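Local coordinates for protein VESB protease (Vibrio cholerae, PDB 4LK4) that probably cleaves peptide bonds as a secreted trypsin-like serine endopeptidase of the S1 family, with an Ig-like domain following the protease domain, at residues 68-73 and 111-116; 174-179 and 215-220; 246-251 and 331-336; 261-266 and 293-298. The protein carries 1 engineered substitution. One frame throughout, in Å; residues are numbered along the deposited sequence.

Interaction 1 of 4, residues 68-73 and 111-116; sequences VIIGAY and QTSSLP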
loop_
_atom_site.group_PDB
_atom_site.type_symbol
_atom_site.label_atom_id
_atom_site.label_comp_id
_atom_site.label_asym_id
_atom_site.label_seq_id
_atom_site.Cartn_x
_atom_site.Cartn_y
_atom_site.Cartn_z
ATOM N N VAL A 68 3.277 -10.901 7.225
ATOM C CA VAL A 68 4.265 -9.877 7.452
ATOM C C VAL A 68 5.021 -10.219 8.720
ATOM O O VAL A 68 4.504 -10.913 9.604
ATOM C CB VAL A 68 3.646 -8.473 7.591
ATOM C CG1 VAL A 68 2.602 -8.257 6.525
ATOM C CG2 VAL A 68 3.052 -8.255 8.985
ATOM N N ILE A 69 6.246 -9.724 8.786
ATOM C CA ILE A 69 7.101 -9.875 9.983
ATOM C C ILE A 69 7.587 -8.503 10.370
ATOM O O ILE A 69 8.425 -7.937 9.681
ATOM C CB ILE A 69 8.327 -10.753 9.768
ATOM C CG1 ILE A 69 7.914 -12.133 9.286
ATOM C CG2 ILE A 69 9.102 -10.885 11.089
ATOM C CD1 ILE A 69 9.074 -12.975 8.783
ATOM N N ILE A 70 7.007 -7.980 11.443
ATOM C CA ILE A 70 7.262 -6.625 11.924
ATOM C C ILE A 70 8.486 -6.694 12.809
ATOM O O ILE A 70 8.566 -7.540 13.686
ATOM C CB ILE A 70 6.063 -6.090 12.779
ATOM C CG1 ILE A 70 4.767 -6.074 11.948
ATOM C CG2 ILE A 70 6.327 -4.693 13.289
ATOM C CD1 ILE A 70 3.555 -5.528 12.657
ATOM N N GLY A 71 9.432 -5.795 12.595
ATOM C CA GLY A 71 10.675 -5.795 13.403
ATOM C C GLY A 71 11.537 -6.973 13.025
ATOM O O GLY A 71 12.329 -7.441 13.802
ATOM N N ALA A 72 11.363 -7.476 11.806
ATOM C CA ALA A 72 12.230 -8.551 11.292
ATOM C C ALA A 72 13.641 -7.999 11.180
ATOM O O ALA A 72 13.805 -6.801 10.978
ATOM C CB ALA A 72 11.724 -9.021 9.917
ATOM N N TYR A 73 14.644 -8.852 11.315
ATOM C CA TYR A 73 16.021 -8.445 11.090
ATOM C C TYR A 73 16.836 -9.545 10.414
ATOM O O TYR A 73 17.235 -9.395 9.271
ATOM C CB TYR A 73 16.658 -8.007 12.392
ATOM C CG TYR A 73 18.091 -7.650 12.217
ATOM C CD1 TYR A 73 18.441 -6.426 11.677
ATOM C CD2 TYR A 73 19.094 -8.538 12.544
ATOM C CE1 TYR A 73 19.761 -6.086 11.503
ATOM C CE2 TYR A 73 20.428 -8.222 12.338
ATOM C CZ TYR A 73 20.746 -6.988 11.828
ATOM O OH TYR A 73 22.046 -6.622 11.613
ATOM N N GLN A 111 -4.304 -9.211 13.028
ATOM C CA GLN A 111 -4.359 -8.724 14.398
ATOM C C GLN A 111 -3.422 -7.541 14.531
ATOM O O GLN A 111 -2.559 -7.340 13.694
ATOM C CB GLN A 111 -3.994 -9.843 15.382
ATOM C CG GLN A 111 -2.892 -10.741 14.861
ATOM C CD GLN A 111 -2.487 -11.856 15.810
ATOM O OE1 GLN A 111 -2.564 -11.726 17.037
ATOM N NE2 GLN A 111 -2.013 -12.958 15.232
ATOM N N THR A 112 -3.628 -6.757 15.577
ATOM C CA THR A 112 -2.845 -5.576 15.823
ATOM C C THR A 112 -1.492 -5.985 16.377
ATOM O O THR A 112 -1.351 -7.048 16.955
ATOM C CB THR A 112 -3.545 -4.667 16.855
ATOM O OG1 THR A 112 -3.696 -5.363 18.102
ATOM C CG2 THR A 112 -4.926 -4.219 16.354
ATOM N N SER A 113 -0.483 -5.156 16.170
ATOM C CA SER A 113 0.761 -5.283 16.902
ATOM C C SER A 113 0.915 -4.066 17.770
ATOM O O SER A 113 0.369 -2.994 17.452
ATOM C CB SER A 113 1.958 -5.362 15.963
ATOM O OG SER A 113 3.176 -5.573 16.685
ATOM N N SER A 114 1.678 -4.221 18.853
ATOM C CA SER A 114 1.997 -3.087 19.700
ATOM C C SER A 114 3.473 -2.694 19.563
ATOM O O SER A 114 3.937 -1.822 20.273
ATOM C CB SER A 114 1.599 -3.373 21.154
ATOM O OG SER A 114 2.423 -4.374 21.729
ATOM N N LEU A 115 4.196 -3.306 18.623
ATOM C CA LEU A 115 5.580 -2.903 18.329
ATOM C C LEU A 115 5.628 -1.461 17.839
ATOM O O LEU A 115 4.617 -0.936 17.410
ATOM C CB LEU A 115 6.196 -3.825 17.277
ATOM C CG LEU A 115 6.417 -5.266 17.753
ATOM C CD1 LEU A 115 7.024 -6.069 16.617
ATOM C CD2 LEU A 115 7.336 -5.324 18.968
ATOM N N PRO A 116 6.798 -0.804 17.919
ATOM C CA PRO A 116 6.810 0.606 17.559
ATOM C C PRO A 116 6.484 0.835 16.100
ATOM O O PRO A 116 6.813 0.014 15.240
ATOM C CB PRO A 116 8.239 1.045 17.849
ATOM C CG PRO A 116 8.805 0.003 18.755
ATOM C CD PRO A 116 8.115 -1.269 18.372
#

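Interaction 2 of 4, residues 174-179 and 215-220; sequences HGISSD and VSWGDE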
loop_
_atom_site.group_PDB
_atom_site.type_symbol
_atom_site.label_atom_id
_atom_site.label_comp_id
_atom_site.label_asym_id
_atom_site.label_seq_id
_atom_site.Cartn_x
_atom_site.Cartn_y
_atom_site.Cartn_z
ATOM N N HIS A 174 9.111 7.335 -17.549
ATOM C CA HIS A 174 8.002 6.489 -17.111
ATOM C C HIS A 174 6.944 7.250 -16.296
ATOM O O HIS A 174 6.507 6.829 -15.208
ATOM C CB HIS A 174 8.552 5.241 -16.421
ATOM C CG HIS A 174 9.338 4.363 -17.347
ATOM N ND1 HIS A 174 10.605 4.687 -17.785
ATOM C CD2 HIS A 174 9.010 3.209 -17.979
ATOM C CE1 HIS A 174 11.035 3.760 -18.623
ATOM N NE2 HIS A 174 10.084 2.855 -18.762
ATOM N N GLY A 175 6.547 8.392 -16.860
ATOM C CA GLY A 175 5.428 9.188 -16.351
ATOM C C GLY A 175 5.697 9.938 -15.060
ATOM O O GLY A 175 4.754 10.366 -14.391
ATOM N N ILE A 176 6.979 10.109 -14.725
ATOM C CA ILE A 176 7.403 10.865 -13.566
ATOM C C ILE A 176 7.192 12.327 -13.880
ATOM O O ILE A 176 7.468 12.778 -14.993
ATOM C CB ILE A 176 8.890 10.605 -13.246
ATOM C CG1 ILE A 176 9.062 9.187 -12.694
ATOM C CG2 ILE A 176 9.422 11.618 -12.240
ATOM C CD1 ILE A 176 10.473 8.665 -12.804
ATOM N N SER A 177 6.716 13.071 -12.897
ATOM C CA SER A 177 6.444 14.473 -13.107
ATOM C C SER A 177 7.670 15.273 -12.722
ATOM O O SER A 177 8.480 14.842 -11.912
ATOM C CB SER A 177 5.218 14.921 -12.305
ATOM O OG SER A 177 5.021 16.321 -12.405
ATOM N N SER A 178 7.819 16.433 -13.335
ATOM C CA SER A 178 8.871 17.347 -12.954
ATOM C C SER A 178 8.448 18.119 -11.697
ATOM O O SER A 178 9.286 18.717 -11.037
ATOM C CB SER A 178 9.163 18.311 -14.094
ATOM O OG SER A 178 8.084 19.201 -14.254
ATOM N N ASP A 179 7.145 18.107 -11.392
ATOM C CA ASP A 179 6.588 18.736 -10.202
ATOM C C ASP A 179 6.882 17.808 -9.027
ATOM O O ASP A 179 6.487 16.649 -9.054
ATOM C CB ASP A 179 5.082 18.927 -10.385
ATOM C CG ASP A 179 4.423 19.686 -9.241
ATOM O OD1 ASP A 179 5.015 19.722 -8.159
ATOM O OD2 ASP A 179 3.306 20.250 -9.427
ATOM N N VAL A 215 10.129 2.201 -1.507
ATOM C CA VAL A 215 10.923 1.752 -2.628
ATOM C C VAL A 215 10.014 1.245 -3.729
ATOM O O VAL A 215 9.172 0.393 -3.458
ATOM C CB VAL A 215 11.884 0.665 -2.183
ATOM C CG1 VAL A 215 12.621 0.071 -3.385
ATOM C CG2 VAL A 215 12.871 1.252 -1.189
ATOM N N SER A 216 10.150 1.775 -4.949
ATOM C CA SER A 216 9.268 1.392 -6.054
ATOM C C SER A 216 10.031 0.720 -7.214
ATOM O O SER A 216 9.814 -0.428 -7.505
ATOM C CB SER A 216 8.453 2.595 -6.553
ATOM O OG SER A 216 7.599 2.257 -7.676
ATOM N N TRP A 217 10.931 1.427 -7.879
ATOM C CA TRP A 217 11.625 0.836 -9.046
ATOM C C TRP A 217 12.888 1.609 -9.419
ATOM O O TRP A 217 13.259 2.552 -8.689
ATOM C CB TRP A 217 10.668 0.730 -10.238
ATOM C CG TRP A 217 10.282 2.037 -10.858
ATOM C CD1 TRP A 217 9.265 2.864 -10.463
ATOM C CD2 TRP A 217 10.853 2.644 -12.027
ATOM N NE1 TRP A 217 9.184 3.953 -11.299
ATOM C CE2 TRP A 217 10.153 3.844 -12.261
ATOM C CE3 TRP A 217 11.900 2.298 -12.890
ATOM C CZ2 TRP A 217 10.460 4.690 -13.312
ATOM C CZ3 TRP A 217 12.215 3.152 -13.933
ATOM C CH2 TRP A 217 11.491 4.331 -14.139
ATOM N N GLY A 218 13.533 1.214 -10.522
ATOM C CA GLY A 218 14.781 1.822 -10.989
ATOM C C GLY A 218 15.908 1.070 -10.329
ATOM O O GLY A 218 15.644 0.166 -9.545
ATOM N N ASP A 219 17.157 1.422 -10.630
ATOM C CA ASP A 219 18.319 0.832 -9.925
ATOM C C ASP A 219 18.293 -0.712 -9.907
ATOM O O ASP A 219 18.662 -1.335 -8.912
ATOM C CB ASP A 219 18.408 1.363 -8.465
ATOM C CG ASP A 219 19.269 2.620 -8.314
ATOM O OD1 ASP A 219 19.903 3.063 -9.293
ATOM O OD2 ASP A 219 19.313 3.162 -7.187
ATOM N N GLU A 220 17.848 -1.325 -11.005
ATOM C CA GLU A 220 17.793 -2.797 -11.111
ATOM C C GLU A 220 19.167 -3.427 -11.429
ATOM O O GLU A 220 19.385 -4.611 -11.165
ATOM C CB GLU A 220 16.733 -3.249 -12.147
ATOM C CG GLU A 220 16.812 -2.570 -13.522
ATOM C CD GLU A 220 16.017 -3.294 -14.610
ATOM O OE1 GLU A 220 15.274 -4.249 -14.284
ATOM O OE2 GLU A 220 16.132 -2.902 -15.798
HETATM O O HOH W 1 6.964 5.882 -12.438
#

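Interaction 3 of 4, residues 246-251 and 331-336; sequences NQLSYD and LIFSYA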
loop_
_atom_site.group_PDB
_atom_site.type_symbol
_atom_site.label_atom_id
_atom_site.label_comp_id
_atom_site.label_asym_id
_atom_site.label_seq_id
_atom_site.Cartn_x
_atom_site.Cartn_y
_atom_site.Cartn_z
ATOM N N ASN A 246 -8.104 3.380 8.544
ATOM C CA ASN A 246 -9.151 4.069 9.283
ATOM C C ASN A 246 -10.121 3.092 9.969
ATOM O O ASN A 246 -11.250 3.448 10.311
ATOM C CB ASN A 246 -9.886 4.958 8.281
ATOM C CG ASN A 246 -10.490 6.195 8.909
ATOM O OD1 ASN A 246 -10.302 6.477 10.090
ATOM N ND2 ASN A 246 -11.263 6.927 8.114
ATOM N N GLN A 247 -9.694 1.847 10.150
ATOM C CA GLN A 247 -10.493 0.841 10.887
ATOM C C GLN A 247 -11.871 0.543 10.287
ATOM O O GLN A 247 -12.812 0.130 10.985
ATOM C CB GLN A 247 -10.603 1.215 12.364
ATOM C CG GLN A 247 -9.251 1.452 13.026
ATOM C CD GLN A 247 -9.405 1.912 14.458
ATOM O OE1 GLN A 247 -9.271 1.120 15.388
ATOM N NE2 GLN A 247 -9.719 3.198 14.643
ATOM N N LEU A 248 -11.960 0.746 8.978
ATOM C CA LEU A 248 -13.072 0.274 8.172
ATOM C C LEU A 248 -12.453 -0.747 7.232
ATOM O O LEU A 248 -11.735 -0.386 6.303
ATOM C CB LEU A 248 -13.697 1.433 7.386
ATOM C CG LEU A 248 -14.795 1.089 6.375
ATOM C CD1 LEU A 248 -15.876 0.263 7.059
ATOM C CD2 LEU A 248 -15.395 2.334 5.721
ATOM N N SER A 249 -12.711 -2.018 7.502
ATOM C CA SER A 249 -12.160 -3.101 6.708
ATOM C C SER A 249 -13.142 -3.592 5.651
ATOM O O SER A 249 -14.283 -3.976 5.952
ATOM C CB SER A 249 -11.780 -4.271 7.595
ATOM O OG SER A 249 -11.313 -5.344 6.811
ATOM N N TYR A 250 -12.678 -3.643 4.416
ATOM C CA TYR A 250 -13.521 -4.087 3.336
ATOM C C TYR A 250 -12.793 -4.665 2.112
ATOM O O TYR A 250 -11.593 -4.459 1.909
ATOM C CB TYR A 250 -14.371 -2.913 2.906
ATOM C CG TYR A 250 -13.601 -1.760 2.327
ATOM C CD1 TYR A 250 -12.945 -0.841 3.154
ATOM C CD2 TYR A 250 -13.526 -1.576 0.958
ATOM C CE1 TYR A 250 -12.236 0.235 2.624
ATOM C CE2 TYR A 250 -12.813 -0.513 0.411
ATOM C CZ TYR A 250 -12.170 0.400 1.248
ATOM O OH TYR A 250 -11.503 1.483 0.698
ATOM N N ASP A 251 -13.567 -5.372 1.292
ATOM C CA ASP A 251 -13.120 -5.848 -0.018
ATOM C C ASP A 251 -13.020 -4.656 -0.965
ATOM O O ASP A 251 -14.041 -4.002 -1.293
ATOM C CB ASP A 251 -14.113 -6.881 -0.592
ATOM C CG ASP A 251 -14.370 -8.044 0.358
ATOM O OD1 ASP A 251 -13.390 -8.716 0.718
ATOM O OD2 ASP A 251 -15.534 -8.299 0.740
ATOM N N LEU A 331 -18.995 3.650 -0.585
ATOM C CA LEU A 331 -19.965 3.689 0.498
ATOM C C LEU A 331 -19.447 4.671 1.532
ATOM O O LEU A 331 -18.287 4.618 1.898
ATOM C CB LEU A 331 -20.169 2.318 1.137
ATOM C CG LEU A 331 -21.086 1.300 0.461
ATOM C CD1 LEU A 331 -20.493 0.773 -0.837
ATOM C CD2 LEU A 331 -21.318 0.147 1.433
ATOM N N ILE A 332 -20.331 5.543 2.010
ATOM C CA ILE A 332 -19.990 6.597 2.949
ATOM C C ILE A 332 -20.688 6.372 4.288
ATOM O O ILE A 332 -21.897 6.086 4.332
ATOM C CB ILE A 332 -20.481 7.942 2.424
ATOM C CG1 ILE A 332 -20.130 8.117 0.950
ATOM C CG2 ILE A 332 -19.881 9.061 3.243
ATOM C CD1 ILE A 332 -20.867 9.273 0.304
ATOM N N PHE A 333 -19.935 6.551 5.368
ATOM C CA PHE A 333 -20.443 6.351 6.717
ATOM C C PHE A 333 -20.126 7.541 7.560
ATOM O O PHE A 333 -19.069 8.127 7.406
ATOM C CB PHE A 333 -19.808 5.157 7.384
ATOM C CG PHE A 333 -19.927 3.896 6.600
ATOM C CD1 PHE A 333 -19.000 3.591 5.612
ATOM C CD2 PHE A 333 -20.951 3.001 6.859
ATOM C CE1 PHE A 333 -19.097 2.417 4.893
ATOM C CE2 PHE A 333 -21.052 1.820 6.141
ATOM C CZ PHE A 333 -20.117 1.527 5.159
ATOM N N SER A 334 -21.064 7.893 8.434
ATOM C CA SER A 334 -20.883 8.943 9.413
ATOM C C SER A 334 -20.457 8.276 10.691
ATOM O O SER A 334 -20.890 7.156 10.968
ATOM C CB SER A 334 -22.205 9.650 9.678
ATOM O OG SER A 334 -22.767 10.067 8.475
ATOM N N TYR A 335 -19.648 8.962 11.482
ATOM C CA TYR A 335 -19.348 8.481 12.814
ATOM C C TYR A 335 -18.974 9.667 13.687
ATOM O O TYR A 335 -18.726 10.751 13.166
ATOM C CB TYR A 335 -18.243 7.410 12.768
ATOM C CG TYR A 335 -16.830 7.917 12.549
ATOM C CD1 TYR A 335 -16.488 8.628 11.390
ATOM C CD2 TYR A 335 -15.821 7.661 13.490
ATOM C CE1 TYR A 335 -15.189 9.085 11.181
ATOM C CE2 TYR A 335 -14.526 8.121 13.288
ATOM C CZ TYR A 335 -14.210 8.822 12.129
ATOM O OH TYR A 335 -12.921 9.264 11.916
ATOM N N ALA A 336 -18.960 9.481 15.006
ATOM C CA ALA A 336 -18.528 10.538 15.929
ATOM C C ALA A 336 -17.380 11.372 15.345
ATOM O O ALA A 336 -17.461 12.606 15.270
ATOM C CB ALA A 336 -18.103 9.942 17.263
#

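Interaction 4 of 4, residues 261-266 and 293-298; sequences LGKVSQ and SVLSDG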
loop_
_atom_site.group_PDB
_atom_site.type_symbol
_atom_site.label_atom_id
_atom_site.label_comp_id
_atom_site.label_asym_id
_atom_site.label_seq_id
_atom_site.Cartn_x
_atom_site.Cartn_y
_atom_site.Cartn_z
ATOM N N LEU A 261 -19.784 -12.765 -22.017
ATOM C CA LEU A 261 -20.901 -11.847 -21.920
ATOM C C LEU A 261 -21.919 -12.381 -20.902
ATOM O O LEU A 261 -22.036 -13.595 -20.712
ATOM C CB LEU A 261 -21.549 -11.644 -23.303
ATOM C CG LEU A 261 -21.006 -10.470 -24.144
ATOM C CD1 LEU A 261 -19.498 -10.556 -24.357
ATOM C CD2 LEU A 261 -21.737 -10.383 -25.480
ATOM N N GLY A 262 -22.624 -11.465 -20.232
ATOM C CA GLY A 262 -23.719 -11.816 -19.317
ATOM C C GLY A 262 -23.642 -11.126 -17.971
ATOM O O GLY A 262 -22.610 -10.562 -17.620
ATOM N N LYS A 263 -24.738 -11.176 -17.220
ATOM C CA LYS A 263 -24.782 -10.638 -15.872
ATOM C C LYS A 263 -23.795 -11.368 -14.967
ATOM O O LYS A 263 -23.933 -12.570 -14.720
ATOM C CB LYS A 263 -26.193 -10.720 -15.267
ATOM C CG LYS A 263 -26.886 -9.368 -15.094
ATOM C CD LYS A 263 -28.089 -9.454 -14.155
ATOM C CE LYS A 263 -28.491 -8.096 -13.584
ATOM N NZ LYS A 263 -29.241 -7.250 -14.559
ATOM N N VAL A 264 -22.793 -10.629 -14.495
ATOM C CA VAL A 264 -21.888 -11.123 -13.473
ATOM C C VAL A 264 -22.149 -10.404 -12.166
ATOM O O VAL A 264 -22.292 -9.199 -12.135
ATOM C CB VAL A 264 -20.407 -10.937 -13.837
ATOM C CG1 VAL A 264 -19.552 -11.736 -12.869
ATOM C CG2 VAL A 264 -20.149 -11.398 -15.264
ATOM N N SER A 265 -22.179 -11.176 -11.090
ATOM C CA SER A 265 -22.523 -10.696 -9.769
ATOM C C SER A 265 -21.328 -10.890 -8.824
ATOM O O SER A 265 -20.493 -11.771 -9.030
ATOM C CB SER A 265 -23.754 -11.475 -9.273
ATOM O OG SER A 265 -24.102 -11.117 -7.948
ATOM N N GLN A 266 -21.260 -10.077 -7.778
ATOM C CA GLN A 266 -20.146 -10.167 -6.824
ATOM C C GLN A 266 -20.474 -9.453 -5.524
ATOM O O GLN A 266 -20.826 -8.311 -5.528
ATOM C CB GLN A 266 -18.881 -9.563 -7.437
ATOM C CG GLN A 266 -17.671 -9.597 -6.526
ATOM C CD GLN A 266 -17.235 -11.013 -6.235
ATOM O OE1 GLN A 266 -17.093 -11.822 -7.148
ATOM N NE2 GLN A 266 -17.050 -11.332 -4.963
ATOM N N SER A 293 -25.465 -2.351 -11.579
ATOM C CA SER A 293 -26.683 -2.461 -10.800
ATOM C C SER A 293 -26.356 -3.050 -9.427
ATOM O O SER A 293 -25.349 -3.733 -9.266
ATOM C CB SER A 293 -27.739 -3.297 -11.552
ATOM O OG SER A 293 -27.219 -4.517 -12.094
ATOM N N VAL A 294 -27.190 -2.746 -8.438
ATOM C CA VAL A 294 -27.046 -3.275 -7.087
ATOM C C VAL A 294 -28.115 -4.326 -6.853
ATOM O O VAL A 294 -29.268 -3.994 -6.690
ATOM C CB VAL A 294 -27.234 -2.168 -6.031
ATOM C CG1 VAL A 294 -27.124 -2.738 -4.615
ATOM C CG2 VAL A 294 -26.224 -1.063 -6.255
ATOM N N LEU A 295 -27.750 -5.594 -6.815
ATOM C CA LEU A 295 -28.750 -6.634 -6.591
ATOM C C LEU A 295 -29.243 -6.660 -5.157
ATOM O O LEU A 295 -30.374 -7.012 -4.899
ATOM C CB LEU A 295 -28.178 -8.000 -6.944
ATOM C CG LEU A 295 -27.624 -8.109 -8.363
ATOM C CD1 LEU A 295 -27.328 -9.563 -8.688
ATOM C CD2 LEU A 295 -28.585 -7.505 -9.380
ATOM N N SER A 296 -28.383 -6.287 -4.228
ATOM C CA SER A 296 -28.666 -6.414 -2.809
ATOM C C SER A 296 -27.737 -5.451 -2.084
ATOM O O SER A 296 -26.555 -5.433 -2.365
ATOM C CB SER A 296 -28.373 -7.846 -2.354
ATOM O OG SER A 296 -29.031 -8.131 -1.132
ATOM N N ASP A 297 -28.289 -4.634 -1.187
ATOM C CA ASP A 297 -27.511 -3.714 -0.365
ATOM C C ASP A 297 -27.817 -4.003 1.093
ATOM O O ASP A 297 -28.710 -3.404 1.674
ATOM C CB ASP A 297 -27.846 -2.261 -0.709
ATOM C CG ASP A 297 -27.023 -1.240 0.096
ATOM O OD1 ASP A 297 -26.303 -1.590 1.050
ATOM O OD2 ASP A 297 -27.109 -0.054 -0.237
ATOM N N GLY A 298 -27.062 -4.929 1.669
ATOM C CA GLY A 298 -27.185 -5.263 3.077
ATOM C C GLY A 298 -26.944 -4.084 3.997
ATOM O O GLY A 298 -27.537 -3.999 5.066
#

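Interaction 1 of 4, residues 68-73 and 111-116
Ile70 overlaps two side chains of 111-116 with two different branches. Its CG2 methyl packs on Leu115, with CD1 of the leucine 3.7 Å from Ile70 CG2, while its longer arm runs to Ser113, where Ile70 CD1 lies 3.7 Å from Ser113 CB. CG1 lies beside the backbone N (chi1 -59°) and CG2 anti to it; with chi2 extended at -178°, the ethyl arm is carried clear of the leucine and over the serine. The Ile70 and Leu115 side chains meet at a slant, and Leu115 CD1 also rests against the carbonyl of the partner strand, 3.6 Å from Ile70 O. The two segments thus meet by van der Waals contact, mostly between methyl and methylene groups.

Ser113 turns its hydroxyl back on its own chain: Leu115 N donates to Ser113 OG at 3.2 Å with a nearly straight N-H (169°), an ST turn that probably helps hold the bend by which Leu115 comes round to Ile70. Glu82 adds a weak hydrogen bond to the same hydroxyl. On the other segment, a type II turn from Ile69 to Ala72, with Ile70 as its second residue, takes the chain out of the strand.

Ile70 closes strand 66-70 of the six-stranded antiparallel barrel of the trypsin-like domain. Phe45 of strand 39-46 touches both Ile70 and Ser113, Glu82 of strand 82-91 touches Leu115, and 111-116 thereby lies over this end of the barrel.

Interaction 2 of 4, residues 174-179 and 215-220
The six-membered ring of Trp217 directs its edge toward the face of the His174 imidazole in an offset edge-to-face pair, ring centroids 5.2 Å apart and planes at 64°. Trp217 CH2 comes closest to the imidazole, at a slant, 3.8 Å from His174 ND1. Alongside the ring contact, the histidine methylene packs on the same corner of the indole, His174 CB being 3.7 Å from Trp217 CZ2. Ile176 adds the tip of its side chain, with Ile176 CD1 4.0 Å from Trp217 CZ2. At another point of the indole edge, in the plane of the ring, sits the hydroxyl of Ser216.

The indole N-H is tied across the contact by one water: Trp217 NE1 donates to it at 3.2 Å, and the water donates in turn to His174 O at 3.0 Å. The water bridge at NE1 and the ring contact at CH2 and CZ2 engage different points of the indole. Trp217 CG lies between its backbone N and carbonyl carbon (chi1 70°), which swings the indole toward 174-179. His174 is steadied from its own side, where ND1 is hydrogen-bonded to Met172 O.

Met172, in helix 165-172, and Leu100 also touch the indole, and Ser216 OG is bonded to Asp103 OD2. Ser216 and Trp217 form a classic beta bulge opposite Val230. The Ser-Trp-Gly run matches the segment that lines the substrate cleft of trypsin-like proteases; by homology with that family, Trp217 and the loop after helix 165-172 probably border the non-prime side of the cleft.

Interaction 3 of 4, residues 246-251 and 331-336
Leu248 and Phe333 form the close part of a contact within the beta-rich Ig-like domain, where strands 248-258 and 324-335 are separated in the sheet by strand 338-349. A single methyl does the touching: Leu248 CD2 sits 3.8 Å from Phe333 CE1 and equally 3.8 Å from Phe333 CD1, straddling one bond of the ring. The side chains cross at about a right angle. Leu248 CG is anti to its backbone N (chi1 174°), which extends the leucine across the intervening strand, and Phe333, with CG beside its own N, comes to meet it. Both residues are buried; Leu278 of strand 278-283 touches each, and Ala342 of the middle strand lies against the leucine.

Toward the start of 246-251 the fit slackens. Asn246 and Tyr335, both partly exposed, approach through polar ends, yet Asn246 OD1 and Tyr335 OH remain 4.2 Å apart, too far for a hydrogen bond. Lys340 touches both residues elsewhere: its NZ is hydrogen-bonded to the backbone O of Asn246, and the lysine makes a cation-pi contact with the Tyr335 ring.

The two segments bury 118 Å² in all, and the CA atoms of Leu248 and Phe333, 9.7 Å apart, are the closest across the pair. Within the extended strand, the carbonyl oxygen of Leu248 lies at the edge of the Tyr250 ring, in its plane.

Interaction 4 of 4, residues 261-266 and 293-298
Ser265 OG makes a weak hydrogen bond with Glu314 OE2 and also lies against a methyl, 3.7 Å from Leu295 CD1. The setting is the Ig-like domain, where strand 310-319 runs between strands 262-272 and 292-297, so the side chains meet across this middle strand. The leucine methyl reaches the serine carbon too, with Leu295 CD1 4.1 Å from Ser265 CB. Ser265 OG is anti to its backbone N (chi1 176°), and from there it extends toward the leucine.

Leu295 belongs to a classic beta bulge, facing Glu314 together with Ser296, and the chain turns a corner there. Ala316 of the middle strand supports both Leu295 and Ser293. Farther along, Asp297 caps the helix that follows, and its OD2 is bonded to Tyr280 OH.

Lys263, two residues before Ser265 on the same strand, leans over toward Leu295 at the exposed surface. Its aliphatic end passes the leucine, with Lys263 CE 4.2 Å from Leu295 CD2, while the ammonium group ends beside Ser293. The lysine chain bends at its last torsion (chi4 77°), leaving Lys263 NZ 4.2 Å from Ser293 OG, beyond hydrogen-bonding distance.

From the N terminus, interaction 1 comes first, closing a loop of 37 residues at one end of the six-stranded barrel. Interaction 2 follows in series within the same trypsin-like domain, joining the loop after helix 165-172 to the end of strand 211-216; its centre is 29 Å from that of interaction 1. The chain then enters the Ig-like domain. Interaction 3 spans 79 residues there, and interaction 4 opens and closes within that span, so these two nest and none of the four cross. Strands 248-258 and 262-272 are sheet neighbours and link interactions 3 and 4, 22 Å apart between centres. Ser249, bonded to Glu108, joins the two domains beside interaction 3.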